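Local coordinates for protein phosphoribosylaminoimidazole-succinocarboxamide synthase (PDB 3U55) that catalyses the ATP-dependent joining of L-aspartate to a carboxylated aminoimidazole ribonucleotide, giving SAICAR in de novo purine biosynthesis, at residues E150-A153 and L154-E158. Residues are numbered along the deposited sequence; the frame is centred on the assembly and turned at random.
Sequences EEIA and LKVNE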
loop_
_atom_site.group_PDB
_atom_site.type_symbol
_atom_site.label_atom_id
_atom_site.label_comp_id
_atom_site.label_asym_id
_atom_site.label_seq_id
_atom_site.Cartn_x
_atom_site.Cartn_y
_atom_site.Cartn_z
ATOM N N GLU A 150 -8.871 7.198 -9.636
ATOM C CA GLU A 150 -9.680 6.883 -8.443
ATOM C C GLU A 150 -11.071 7.524 -8.491
ATOM O O GLU A 150 -12.046 6.928 -8.043
ATOM C CB GLU A 150 -8.933 7.229 -7.148
ATOM C CG GLU A 150 -7.644 6.408 -7.000
ATOM C CD GLU A 150 -7.052 6.391 -5.603
ATOM O OE1 GLU A 150 -7.265 7.347 -4.820
ATOM O OE2 GLU A 150 -6.326 5.415 -5.307
ATOM N N GLU A 151 -11.153 8.722 -9.062
ATOM C CA GLU A 151 -12.428 9.412 -9.260
ATOM C C GLU A 151 -13.356 8.593 -10.157
ATOM O O GLU A 151 -14.530 8.375 -9.820
ATOM C CB GLU A 151 -12.173 10.810 -9.846
ATOM C CG GLU A 151 -13.410 11.644 -10.089
ATOM C CD GLU A 151 -13.072 13.023 -10.638
ATOM O OE1 GLU A 151 -13.725 13.998 -10.222
ATOM O OE2 GLU A 151 -12.141 13.137 -11.468
ATOM N N ILE A 152 -12.818 8.110 -11.280
ATOM C CA ILE A 152 -13.564 7.241 -12.185
ATOM C C ILE A 152 -14.010 5.966 -11.448
ATOM O O ILE A 152 -15.186 5.609 -11.478
ATOM C CB ILE A 152 -12.745 6.861 -13.452
ATOM C CG1 ILE A 152 -12.453 8.100 -14.313
ATOM C CG2 ILE A 152 -13.503 5.833 -14.287
ATOM C CD1 ILE A 152 -11.318 7.879 -15.353
ATOM N N ALA A 153 -13.069 5.306 -10.772
ATOM C CA ALA A 153 -13.362 4.066 -10.052
ATOM C C ALA A 153 -14.467 4.245 -9.012
ATOM O O ALA A 153 -15.347 3.389 -8.882
ATOM C CB ALA A 153 -12.093 3.517 -9.392
ATOM N N LEU A 154 -14.418 5.354 -8.274
ATOM C CA LEU A 154 -15.442 5.640 -7.268
ATOM C C LEU A 154 -16.811 5.939 -7.878
ATOM O O LEU A 154 -17.834 5.558 -7.307
ATOM C CB LEU A 154 -14.996 6.772 -6.333
ATOM C CG LEU A 154 -13.916 6.388 -5.318
ATOM C CD1 LEU A 154 -13.401 7.623 -4.591
ATOM C CD2 LEU A 154 -14.423 5.343 -4.319
ATOM N N LYS A 155 -16.835 6.623 -9.023
ATOM C CA LYS A 155 -18.097 6.846 -9.741
ATOM C C LYS A 155 -18.673 5.525 -10.270
ATOM O O LYS A 155 -19.860 5.236 -10.078
ATOM C CB LYS A 155 -17.924 7.873 -10.870
ATOM C CG LYS A 155 -19.189 8.083 -11.694
ATOM C CD LYS A 155 -19.073 9.235 -12.676
ATOM C CE LYS A 155 -20.298 9.238 -13.594
ATOM N NZ LYS A 155 -20.242 10.338 -14.601
ATOM N N VAL A 156 -17.824 4.728 -10.923
ATOM C CA VAL A 156 -18.185 3.374 -11.365
ATOM C C VAL A 156 -18.789 2.582 -10.212
ATOM O O VAL A 156 -19.835 1.936 -10.365
ATOM C CB VAL A 156 -16.961 2.616 -11.942
ATOM C CG1 VAL A 156 -17.272 1.123 -12.149
ATOM C CG2 VAL A 156 -16.498 3.274 -13.261
ATOM N N ASN A 157 -18.131 2.642 -9.057
ATOM C CA ASN A 157 -18.641 1.975 -7.863
ATOM C C ASN A 157 -20.079 2.383 -7.559
ATOM O O ASN A 157 -20.927 1.517 -7.396
ATOM C CB ASN A 157 -17.736 2.229 -6.666
ATOM C CG ASN A 157 -18.163 1.446 -5.424
ATOM O OD1 ASN A 157 -18.528 0.269 -5.498
ATOM N ND2 ASN A 157 -18.112 2.108 -4.273
ATOM N N GLU A 158 -20.350 3.688 -7.512
ATOM C CA GLU A 158 -21.703 4.179 -7.208
ATOM C C GLU A 158 -22.746 3.642 -8.191
ATOM O O GLU A 158 -23.796 3.145 -7.775
ATOM C CB GLU A 158 -21.741 5.714 -7.157
ATOM C CG GLU A 158 -20.998 6.326 -5.968
ATOM C CD GLU A 158 -21.484 5.804 -4.620
ATOM O OE1 GLU A 158 -20.679 5.172 -3.894
ATOM O OE2 GLU A 158 -22.672 6.011 -4.292
#
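Ile152 and Val156, one helical turn apart, meet through their CG2 methyls at 4.1 Å, the two branched side chains slanting across each other. With CG1 beside the backbone N (chi1 -65°), Ile152 has CG2 anti to that N, and this methyl points along the helix toward Val156, while Val156 CG2 lies beside its own N and also packs 3.2 Å from Ile152 O. That same oxygen accepts the straightest of four successive i to i+4 backbone bonds, from Val156 N at 2.8 Å with an N-H...O angle of 177°. In the others, Leu154 N to Glu150 O (2.9 Å), Lys155 N to Glu151 O (3.0 Å) and Asn157 N to Ala153 O (2.9 Å), the donor stands tilted from the carbonyl plane. Leu154 CG lies 3.3 Å from Glu150 O, the oxygen that accepts the Leu154 N-H; CG sits beside the backbone N (chi1 -74°), starting the side chain back toward the preceding turn. Three polar ends hydrogen-bond outside these turns: Asn157 OD1 with Asn94 ND2, Lys155 NZ with His63 O, and OE1 of the buried Glu150 with the hydroxyls of Tyr133 and of Tyr134 of the second subunit, on which Leu154 also packs. Ala153 rests on Val90 and Val92, Ile152 on Phe178 and Val156 on Phe174. This is the regular hydrogen-bonding pattern of an alpha-helix, here the amphipathic helix 143-165, which packs against the large antiparallel sheet of the SAICAR synthetase fold and borders the neighbouring subunit.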